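Local coordinates for protein putative aldehyde dehydrogenase (Burkholderia cenocepacia, PDB 4YWE) that probably oxidises aldehydes with NAD or NADP as the electron acceptor, as other members of the aldehyde dehydrogenase family do, and also binds metal ions, at residues A[426-429]-A[430-433]; A[440-443]-A[444-447]; A[468-471]-A[472-476]; A[296-300]-A[301-305]; A[112-115]-A[116-120]. One frame throughout, in Å; residues are numbered along the deposited sequence. Where two conformers were deposited one is given.

Contact 1. Residues A[426-429]-A[430-433]; sequences GARQ and MRLA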
# COMPACT_ATOMS: atom_id res chain seq x y z
N GLY A 426 23.24 -15.95 9.48
CA GLY A 426 22.00 -15.34 9.00
C GLY A 426 20.93 -15.15 10.05
O GLY A 426 20.28 -14.10 10.10
N ALA A 427 20.74 -16.17 10.89
CA ALA A 427 19.75 -16.10 11.95
C ALA A 427 20.10 -14.97 12.91
O ALA A 427 19.23 -14.20 13.31
CB ALA A 427 19.67 -17.42 12.70
N ARG A 428 21.38 -14.87 13.24
CA ARG A 428 21.88 -13.83 14.14
C ARG A 428 21.65 -12.43 13.56
O ARG A 428 21.30 -11.51 14.29
CB ARG A 428 23.37 -14.04 14.41
CG ARG A 428 24.02 -12.93 15.22
CD ARG A 428 25.51 -13.18 15.35
NE ARG A 428 25.79 -14.31 16.24
CZ ARG A 428 26.93 -14.99 16.24
NH1 ARG A 428 27.90 -14.67 15.39
NH2 ARG A 428 27.10 -16.00 17.09
N GLN A 429 21.83 -12.29 12.25
CA GLN A 429 21.64 -11.02 11.57
C GLN A 429 20.24 -10.46 11.80
O GLN A 429 20.07 -9.33 12.26
CB GLN A 429 21.89 -11.17 10.07
CG GLN A 429 23.34 -11.43 9.70
CD GLN A 429 23.50 -11.96 8.28
OE1 GLN A 429 22.53 -12.04 7.53
NE2 GLN A 429 24.72 -12.32 7.92
N MET A 430 19.23 -11.26 11.47
CA MET A 430 17.84 -10.82 11.57
C MET A 430 17.39 -10.70 13.03
O MET A 430 16.61 -9.81 13.37
CB MET A 430 16.92 -11.78 10.82
CG MET A 430 17.21 -11.86 9.33
SD MET A 430 17.28 -10.23 8.57
CE MET A 430 15.62 -9.63 8.89
N ARG A 431 17.89 -11.60 13.87
CA ARG A 431 17.54 -11.60 15.29
C ARG A 431 17.99 -10.31 15.96
O ARG A 431 17.26 -9.72 16.76
CB ARG A 431 18.16 -12.82 15.98
CG ARG A 431 17.70 -13.04 17.41
CD ARG A 431 18.08 -14.43 17.91
NE ARG A 431 19.52 -14.68 17.83
CZ ARG A 431 20.08 -15.58 17.02
NH1 ARG A 431 19.32 -16.32 16.22
NH2 ARG A 431 21.40 -15.74 17.01
N LEU A 432 19.20 -9.87 15.64
CA LEU A 432 19.74 -8.64 16.20
C LEU A 432 19.04 -7.41 15.64
O LEU A 432 18.73 -6.47 16.37
CB LEU A 432 21.24 -8.54 15.93
CG LEU A 432 22.16 -9.51 16.67
CD1 LEU A 432 23.56 -9.36 16.15
CD2 LEU A 432 22.10 -9.28 18.17
N ALA A 433 18.79 -7.43 14.33
CA ALA A 433 18.14 -6.32 13.64
C ALA A 433 16.78 -5.99 14.25
O ALA A 433 16.36 -4.83 14.27
CB ALA A 433 17.99 -6.64 12.16
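Met430 N gives a weak hydrogen bond to Gly426 O, one turn back in the helix. Its CG passes the same carbonyl, 3.9 Å from Gly426 O, and the side chain packs on Ile443 and on Ile484 of a neighbouring subunit. Arg431 N bonds to Ala427 O at 3.0 Å. The Arg431 chain is extended to CD and then bends at chi3 (57°), which folds the guanidinium back over the first turn. One face of that group lies over Arg428 CA, which is offset toward its rim, with NH2 3.5 Å from Arg428 CA and NH1 3.7 Å from Ala427 CB. Both arginines form salt bridges with Glu403, Arg431 through NH2 and Arg428 through NE, which probably offsets their like charges. This is the helix of a beta-alpha-beta unit, between strands 418-422 and 440-443. Leu432 N bonds to Arg428 O at 3.0 Å. The Leu432 side chain lies alongside that of Arg428, both pointing the same way, and Leu432 CD1 rests 3.7 Å from Arg428 CG. Phe266 also touches both residues. Ala433 N bonds to Gln429 O at 3.1 Å. Ala433 CB sits against the same oxygen and packs on Val441 of the following strand.

Contact 2. Residues A[440-443]-A[444-447]; sequences QVFI and NNYG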
# COMPACT_ATOMS: atom_id res chain seq x y z
N GLN A 440 17.56 2.65 11.06
CA GLN A 440 18.17 1.83 10.02
C GLN A 440 19.11 0.78 10.62
O GLN A 440 19.87 1.07 11.55
CB GLN A 440 18.94 2.69 9.02
CG GLN A 440 18.07 3.55 8.13
CD GLN A 440 18.88 4.40 7.18
OE1 GLN A 440 20.06 4.64 7.39
NE2 GLN A 440 18.24 4.87 6.11
N VAL A 441 19.06 -0.43 10.08
CA VAL A 441 20.01 -1.47 10.44
C VAL A 441 20.68 -1.99 9.17
O VAL A 441 20.00 -2.39 8.22
CB VAL A 441 19.33 -2.62 11.22
CG1 VAL A 441 20.35 -3.69 11.56
CG2 VAL A 441 18.66 -2.09 12.48
N PHE A 442 22.00 -1.98 9.15
CA PHE A 442 22.74 -2.44 7.99
C PHE A 442 23.44 -3.76 8.28
O PHE A 442 24.16 -3.89 9.28
CB PHE A 442 23.76 -1.39 7.54
CG PHE A 442 23.13 -0.11 7.08
CD1 PHE A 442 22.71 0.05 5.77
CD2 PHE A 442 22.96 0.95 7.96
CE1 PHE A 442 22.13 1.22 5.34
CE2 PHE A 442 22.38 2.13 7.54
CZ PHE A 442 21.96 2.27 6.23
N ILE A 443 23.23 -4.75 7.42
CA ILE A 443 23.82 -6.07 7.58
C ILE A 443 24.99 -6.24 6.63
O ILE A 443 24.81 -6.23 5.41
CB ILE A 443 22.77 -7.17 7.38
CG1 ILE A 443 21.67 -7.05 8.44
CG2 ILE A 443 23.42 -8.54 7.43
CD1 ILE A 443 20.62 -8.13 8.36
N ASN A 444 26.18 -6.41 7.20
CA ASN A 444 27.42 -6.59 6.45
C ASN A 444 27.66 -5.44 5.47
O ASN A 444 28.20 -5.62 4.39
CB ASN A 444 27.41 -7.93 5.71
CG ASN A 444 27.47 -9.11 6.66
OD1 ASN A 444 28.08 -9.03 7.73
ND2 ASN A 444 26.85 -10.22 6.27
N ASN A 445 27.25 -4.25 5.90
CA ASN A 445 27.54 -3.00 5.20
C ASN A 445 27.23 -1.86 6.16
O ASN A 445 26.93 -2.10 7.33
CB ASN A 445 26.72 -2.87 3.91
CG ASN A 445 25.25 -2.61 4.16
OD1 ASN A 445 24.75 -1.52 3.89
ND2 ASN A 445 24.55 -3.61 4.69
N TYR A 446 27.31 -0.63 5.67
CA TYR A 446 26.98 0.53 6.50
C TYR A 446 26.70 1.74 5.62
O TYR A 446 27.61 2.50 5.29
CB TYR A 446 28.11 0.84 7.48
CG TYR A 446 27.69 1.73 8.62
CD1 TYR A 446 27.21 1.19 9.80
CD2 TYR A 446 27.78 3.11 8.52
CE1 TYR A 446 26.82 1.99 10.85
CE2 TYR A 446 27.39 3.93 9.57
CZ TYR A 446 26.91 3.36 10.73
OH TYR A 446 26.53 4.17 11.77
N GLY A 447 25.43 1.92 5.26
CA GLY A 447 25.05 2.98 4.34
C GLY A 447 25.62 2.72 2.96
O GLY A 447 26.73 3.16 2.65
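A side-chain to backbone hydrogen bond joins Asn445 to Ile443 where strand 440-443 ends. Asn445 ND2 donates to Ile443 O over 2.7 Å, with an N-H...O angle of 147°. The donor stands above the carbonyl plane, while the oxygen lies almost in the amide plane of Asn445. The first torsion of Asn445 (chi1 72°) sets CG between its backbone N and carbonyl carbon, which folds the amide back to the strand. ND2 also bonds to Ala483 O of a neighbouring subunit.

The packing centres on the Phe442 ring. Gly447 N lies over the centre of one face, 3.2 Å above the ring plane. Gly447 CA makes a CH-pi contact at 3.9 Å from the ring centroid, 26° off the normal. Tyr446 C is over the same face, nearer the rim. The Tyr446 ring meets the Phe442 ring obliquely, and its hydroxyl is bonded to Ser291 O. The Asn445 amide is turned almost perpendicular to the Phe442 ring, with Asn445 OD1 3.2 Å from Phe442 CD1.

The strand is the last of its sheet within the chain. It pairs with a strand of the neighbouring subunit in parallel fashion, so the sheet continues across the interface. The Asn445 amide is thus probably held by its NH2 end, which bonds to carbonyls of both subunits, while its oxygen, buried and without a hydrogen-bond partner in the model, lies against the Phe442 ring.

Contact 3. Residues A[468-471]-A[472-476]; sequences KGFE and ALYGF
Leu473 N donates to Phe470 O at 3.1 Å, and Tyr474 N donates to Glu471 O at 3.2 Å. Both are i to i+3 bonds with the donor above the carbonyl plane. A weaker bond runs from Ala472 N to Gly469 O. It closes a type I beta turn from Gly469 to Ala472, and this turn leads into the short, weakly bonded helix 472-475. That helix comes just before strand 477-485. Gly469 O is also bonded to the hydroxyl of Tyr121, on helix 104-124.

Two aromatic side chains pack around these bonds. Leu473 CD1 sits over the centre of the Phe470 ring, 3.9 Å from its centroid and only 9° off the normal, in a CH-pi contact. Phe470 reaches it because its CG is anti to the backbone N (chi1 -163°), which brings the ring to Leu473. Tyr474 OH approaches the edge of the same ring, 3.7 Å from Phe470 CE1. The Phe470 and Tyr474 side chains cross at a slant.

Glu471 bends at chi2 (78°) and brings its carboxylate beside the Tyr474 ring, with Glu471 OE1 3.6 Å from Tyr474 CD2. The two side chains cross at about a right angle. Glu471 OE2 has a long, weak ion pair with Arg145 of a neighbouring subunit. Glu471 O lies at the edge of the Tyr474 ring, 3.2 Å from Tyr474 CD2. Ala472 CB packs 3.4 Å from Lys468 O. Leu128 touches both Phe470 and Leu473, as does Ala124 of helix 104-124.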
# COMPACT_ATOMS: atom_id res chain seq x y z
N LYS A 468 14.03 10.84 3.69
CA LYS A 468 14.55 10.00 2.61
C LYS A 468 13.51 8.94 2.21
O LYS A 468 12.54 8.70 2.93
CB LYS A 468 15.86 9.30 2.98
CG LYS A 468 16.99 10.22 3.43
CD LYS A 468 18.26 9.41 3.63
CE LYS A 468 19.34 10.21 4.34
NZ LYS A 468 20.58 9.41 4.50
N GLY A 469 13.73 8.31 1.06
CA GLY A 469 12.83 7.28 0.57
C GLY A 469 11.42 7.77 0.28
O GLY A 469 11.12 8.95 0.43
N PHE A 470 10.56 6.85 -0.15
CA PHE A 470 9.18 7.19 -0.47
C PHE A 470 8.42 7.58 0.80
O PHE A 470 7.53 8.44 0.76
CB PHE A 470 8.49 6.01 -1.16
CG PHE A 470 7.22 6.38 -1.87
CD1 PHE A 470 6.02 6.44 -1.18
CD2 PHE A 470 7.23 6.65 -3.22
CE1 PHE A 470 4.85 6.78 -1.84
CE2 PHE A 470 6.06 6.99 -3.89
CZ PHE A 470 4.87 7.06 -3.19
N GLU A 471 8.78 6.95 1.91
CA GLU A 471 8.12 7.17 3.20
C GLU A 471 8.11 8.64 3.63
O GLU A 471 7.23 9.07 4.37
CB GLU A 471 8.81 6.32 4.28
CG GLU A 471 8.19 6.41 5.67
CD GLU A 471 6.93 5.59 5.80
OE1 GLU A 471 6.58 4.87 4.84
OE2 GLU A 471 6.28 5.66 6.87
N ALA A 472 9.09 9.41 3.15
CA ALA A 472 9.23 10.81 3.54
C ALA A 472 8.04 11.65 3.09
O ALA A 472 7.69 12.64 3.73
CB ALA A 472 10.52 11.38 2.97
N LEU A 473 7.42 11.24 1.99
CA LEU A 473 6.27 11.96 1.43
C LEU A 473 5.08 12.00 2.39
O LEU A 473 4.28 12.93 2.35
CB LEU A 473 5.85 11.34 0.10
CG LEU A 473 6.89 11.32 -1.02
CD1 LEU A 473 6.35 10.61 -2.24
CD2 LEU A 473 7.33 12.73 -1.37
N TYR A 474 4.98 10.98 3.24
CA TYR A 474 3.88 10.92 4.21
C TYR A 474 4.06 11.95 5.31
O TYR A 474 3.08 12.42 5.91
CB TYR A 474 3.77 9.52 4.81
CG TYR A 474 3.52 8.44 3.78
CD1 TYR A 474 2.30 8.33 3.14
CD2 TYR A 474 4.52 7.53 3.46
CE1 TYR A 474 2.07 7.35 2.19
CE2 TYR A 474 4.30 6.54 2.51
CZ TYR A 474 3.07 6.45 1.89
OH TYR A 474 2.85 5.47 0.95
N GLY A 475 5.31 12.31 5.59
CA GLY A 475 5.60 13.33 6.57
C GLY A 475 5.40 14.73 6.03
O GLY A 475 5.24 15.69 6.80
N PHE A 476 5.40 14.86 4.71
CA PHE A 476 5.24 16.16 4.06
C PHE A 476 3.83 16.34 3.50
O PHE A 476 3.57 17.30 2.77
CB PHE A 476 6.27 16.34 2.95
CG PHE A 476 7.65 16.67 3.46
CD1 PHE A 476 7.91 17.91 4.02
CD2 PHE A 476 8.68 15.75 3.38
CE1 PHE A 476 9.17 18.22 4.49
CE2 PHE A 476 9.94 16.05 3.85
CZ PHE A 476 10.19 17.29 4.40

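Contact 4. Residues A[296-300]-A[301-305]; sequences VLIER and AVYEP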
# COMPACT_ATOMS: atom_id res chain seq x y z
N VAL A 296 32.44 0.98 17.86
CA VAL A 296 32.62 -0.35 17.30
C VAL A 296 32.61 -1.37 18.43
O VAL A 296 33.45 -1.33 19.33
CB VAL A 296 33.89 -0.44 16.43
CG1 VAL A 296 35.12 0.07 17.18
CG2 VAL A 296 34.10 -1.86 15.94
N LEU A 297 31.64 -2.27 18.39
CA LEU A 297 31.50 -3.31 19.40
C LEU A 297 31.98 -4.63 18.83
O LEU A 297 31.38 -5.16 17.89
CB LEU A 297 30.04 -3.41 19.87
CG LEU A 297 29.34 -2.08 20.15
CD1 LEU A 297 27.88 -2.30 20.51
CD2 LEU A 297 30.05 -1.30 21.24
N ILE A 298 33.05 -5.16 19.40
CA ILE A 298 33.70 -6.35 18.86
C ILE A 298 33.60 -7.52 19.83
O ILE A 298 33.86 -7.37 21.02
CB ILE A 298 35.17 -6.07 18.52
CG1 ILE A 298 35.32 -4.71 17.83
CG2 ILE A 298 35.74 -7.19 17.66
CD1 ILE A 298 36.74 -4.21 17.77
N GLU A 299 33.22 -8.69 19.32
CA GLU A 299 33.20 -9.90 20.13
C GLU A 299 34.61 -10.16 20.67
O GLU A 299 35.59 -9.89 19.99
CB GLU A 299 32.69 -11.09 19.33
CG GLU A 299 32.55 -12.37 20.13
CD GLU A 299 31.95 -13.51 19.32
OE1 GLU A 299 31.47 -13.25 18.20
OE2 GLU A 299 31.97 -14.66 19.81
N ARG A 300 34.68 -10.67 21.89
CA ARG A 300 35.95 -10.83 22.60
C ARG A 300 37.00 -11.62 21.81
O ARG A 300 38.18 -11.29 21.85
CB ARG A 300 35.72 -11.51 23.95
CG ARG A 300 34.88 -10.69 24.92
CD ARG A 300 34.94 -11.28 26.32
NE ARG A 300 34.27 -10.42 27.30
CZ ARG A 300 34.22 -10.68 28.61
NH1 ARG A 300 34.80 -11.77 29.10
NH2 ARG A 300 33.60 -9.84 29.42
N ALA A 301 36.55 -12.64 21.09
CA ALA A 301 37.45 -13.53 20.36
C ALA A 301 38.29 -12.79 19.32
O ALA A 301 39.43 -13.16 19.06
CB ALA A 301 36.66 -14.65 19.70
N VAL A 302 37.72 -11.74 18.73
CA VAL A 302 38.42 -11.00 17.68
C VAL A 302 38.60 -9.54 18.06
O VAL A 302 38.89 -8.70 17.19
CB VAL A 302 37.68 -11.13 16.34
CG1 VAL A 302 37.69 -12.57 15.85
CG2 VAL A 302 36.26 -10.60 16.46
N TYR A 303 38.45 -9.22 19.34
CA TYR A 303 38.58 -7.84 19.81
C TYR A 303 39.98 -7.29 19.55
O TYR A 303 40.14 -6.29 18.85
CB TYR A 303 38.24 -7.74 21.30
CG TYR A 303 38.47 -6.37 21.89
CD1 TYR A 303 37.72 -5.27 21.46
CD2 TYR A 303 39.42 -6.16 22.88
CE1 TYR A 303 37.92 -4.01 22.00
CE2 TYR A 303 39.62 -4.91 23.43
CZ TYR A 303 38.88 -3.84 22.98
OH TYR A 303 39.08 -2.59 23.52
N GLU A 304 40.99 -7.94 20.12
CA GLU A 304 42.38 -7.50 19.96
C GLU A 304 42.88 -7.56 18.50
O GLU A 304 43.57 -6.64 18.06
CB GLU A 304 43.30 -8.33 20.86
CG GLU A 304 43.02 -8.18 22.35
CD GLU A 304 43.44 -6.82 22.89
OE1 GLU A 304 44.19 -6.10 22.20
OE2 GLU A 304 43.02 -6.48 24.02
N PRO A 305 42.55 -8.63 17.75
CA PRO A 305 42.99 -8.60 16.34
C PRO A 305 42.38 -7.47 15.52
O PRO A 305 43.08 -6.87 14.71
CB PRO A 305 42.53 -9.96 15.81
CG PRO A 305 42.50 -10.84 17.00
CD PRO A 305 42.04 -9.96 18.12
O HOH W 1 34.19 -14.62 21.92
O HOH W 2 40.61 -10.44 21.85
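Ile298 carries the side-chain packing of this contact, against Val302 and Tyr303. Its CB faces the edge of the Tyr303 ring, in the ring plane and 4.0 Å from Tyr303 CD1. From CB the side chain forks. The CG2 branch reaches the start of the helix, where it meets Val302 O at 3.5 Å, Tyr303 CA at 3.6 Å and Val302 CG2 at 3.7 Å. The other branch leaves through CG1, which is anti to the carbonyl carbon (chi1 -43°), and ends in CD1. Ile298 CD1 comes 4.0 Å from Tyr303 CD1 and approaches the ring obliquely. The two side chains cross at about a right angle. The Tyr303 hydroxyl goes on to Asp378 OD1.

The backbone turns from strand to helix. Val302 N donates to Glu299 O at 3.1 Å, from above the carbonyl plane. Tyr303 N makes a weak bond to Arg300 O. Val302 is at the N-cap position, where its side chain cannot accept a hydrogen bond. Two waters serve the turn: one donates to Glu299 OE2 and weakly accepts from Ala301 N, and the other donates to Arg300 O at 2.6 Å and accepts from Glu304 N. The second water thus takes up an N-H of the first helical turn. Glu299 OE1 is bonded to Ala267 N.

The segment joins strand 293-299 to helix 303-315. The strand lies between strands 261-265 and 394-400 of its sheet, and Ile298 also packs on Leu306 and Val307 further along the helix.

Contact 5. Residues A[112-115]-A[116-120]; sequences AALA and RYFEF
Helix 104-124 is long, and Leu114 and Phe118 meet along it one turn apart. Their side chains run side by side in the same direction, with Leu114 CD1 3.5 Å from Phe118 CE2. Leu114 has CG anti to its N (chi1 175°), which places CD1 beside the ring. Phe118 CD2 also passes 3.4 Å from Leu114 O, which takes a weak hydrogen bond from Phe118 N.

The regular i to i+4 bonds continue on both sides: Arg116 N to Ala112 O, Tyr117 N to Ala113 O at 2.9 Å, and Glu119 N to Ala115 O. Ala115 O also accepts from Ser82 OG of helix 71-87. Helix 71-87 packs on Leu114, Ala115, Phe118 and Glu119, while helix 160-174 packs on Ala113, Leu114 and Tyr117. The Tyr117 ring lies beside the preceding turn, CD2 3.2 Å from Ala113 O and the edge toward Leu114 CA. Its side chain is about 9 Å from that of Glu256, the predicted active-site residue.

Within 116-120, Arg116 NH1 forms a salt bridge to Glu119 OE1 at 2.8 Å, meeting the oxygen from above the carboxylate plane. One guanidinium face lies over Phe120 CB. Arg116 NH2 also pairs with Glu453 and with Asp126 of a neighbouring subunit. Glu119 OE2 takes Arg76 of that same subunit.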
# COMPACT_ATOMS: atom_id res chain seq x y z
N ALA A 112 26.17 14.40 -6.34
CA ALA A 112 25.56 13.28 -7.05
C ALA A 112 24.35 12.77 -6.29
O ALA A 112 23.34 12.39 -6.88
CB ALA A 112 26.58 12.17 -7.26
N ALA A 113 24.45 12.76 -4.96
CA ALA A 113 23.35 12.36 -4.10
C ALA A 113 22.20 13.36 -4.21
O ALA A 113 21.03 12.98 -4.23
CB ALA A 113 23.81 12.23 -2.66
N LEU A 114 22.56 14.64 -4.28
CA LEU A 114 21.58 15.71 -4.45
C LEU A 114 20.76 15.51 -5.72
O LEU A 114 19.54 15.67 -5.72
CB LEU A 114 22.28 17.07 -4.48
CG LEU A 114 21.39 18.28 -4.78
CD1 LEU A 114 20.30 18.41 -3.73
CD2 LEU A 114 22.21 19.55 -4.86
N ALA A 115 21.45 15.15 -6.80
CA ALA A 115 20.79 14.89 -8.07
C ALA A 115 19.92 13.64 -7.99
O ALA A 115 18.87 13.55 -8.63
CB ALA A 115 21.82 14.75 -9.18
N ARG A 116 20.36 12.67 -7.19
CA ARG A 116 19.63 11.42 -7.04
C ARG A 116 18.34 11.64 -6.25
O ARG A 116 17.31 11.05 -6.56
CB ARG A 116 20.51 10.36 -6.35
CG ARG A 116 19.81 9.04 -6.07
CD ARG A 116 19.14 8.47 -7.32
NE ARG A 116 18.40 7.25 -7.02
CZ ARG A 116 17.38 6.79 -7.75
NH1 ARG A 116 16.98 7.45 -8.82
NH2 ARG A 116 16.77 5.67 -7.40
N TYR A 117 18.40 12.50 -5.24
CA TYR A 117 17.21 12.87 -4.48
C TYR A 117 16.13 13.45 -5.39
O TYR A 117 14.97 13.03 -5.34
CB TYR A 117 17.56 13.88 -3.38
CG TYR A 117 18.06 13.25 -2.11
CD1 TYR A 117 17.29 12.33 -1.41
CD2 TYR A 117 19.31 13.58 -1.59
CE1 TYR A 117 17.74 11.76 -0.24
CE2 TYR A 117 19.77 13.02 -0.41
CZ TYR A 117 18.98 12.10 0.25
OH TYR A 117 19.44 11.53 1.42
N PHE A 118 16.52 14.41 -6.22
CA PHE A 118 15.58 15.07 -7.12
C PHE A 118 15.07 14.11 -8.19
O PHE A 118 13.90 14.16 -8.56
CB PHE A 118 16.24 16.29 -7.77
CG PHE A 118 16.47 17.43 -6.81
CD1 PHE A 118 15.57 17.69 -5.80
CD2 PHE A 118 17.60 18.22 -6.92
CE1 PHE A 118 15.77 18.73 -4.91
CE2 PHE A 118 17.81 19.27 -6.03
CZ PHE A 118 16.90 19.52 -5.03
N GLU A 119 15.94 13.23 -8.67
CA GLU A 119 15.55 12.22 -9.66
C GLU A 119 14.53 11.25 -9.09
O GLU A 119 13.52 10.94 -9.73
CB GLU A 119 16.78 11.45 -10.15
CG GLU A 119 16.46 10.37 -11.17
CD GLU A 119 17.67 9.52 -11.51
OE1 GLU A 119 18.39 9.10 -10.58
OE2 GLU A 119 17.89 9.26 -12.71
N PHE A 120 14.79 10.77 -7.87
CA PHE A 120 13.92 9.80 -7.22
C PHE A 120 12.54 10.39 -6.95
O PHE A 120 11.53 9.78 -7.29
CB PHE A 120 14.56 9.33 -5.90
CG PHE A 120 13.72 8.33 -5.15
CD1 PHE A 120 13.73 6.99 -5.50
CD2 PHE A 120 12.93 8.73 -4.08
CE1 PHE A 120 12.97 6.07 -4.80
CE2 PHE A 120 12.17 7.82 -3.38
CZ PHE A 120 12.19 6.48 -3.74

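How the contacts relate
All five contacts are local and in series along the chain, so none nests or crosses. Contact 5 comes first, within helix 104-124. Contact 4 follows and closes the turn from strand 293-299 into helix 303-315. Contact 1 winds helix 426-435, and contact 2 closes the turn after strand 440-443; both contacts 2 and 4 lie on the same sheet. Contacts 1 and 2 touch, with Gln429 and Met430 on Ile443 and Ala433 on Val441. Contact 3 comes last, at helix 472-475, and returns to contact 5: Lys468 packs on Tyr117, and Gly469 and Phe470 on Phe120. Contacts 1 and 2 both reach the fourth subunit.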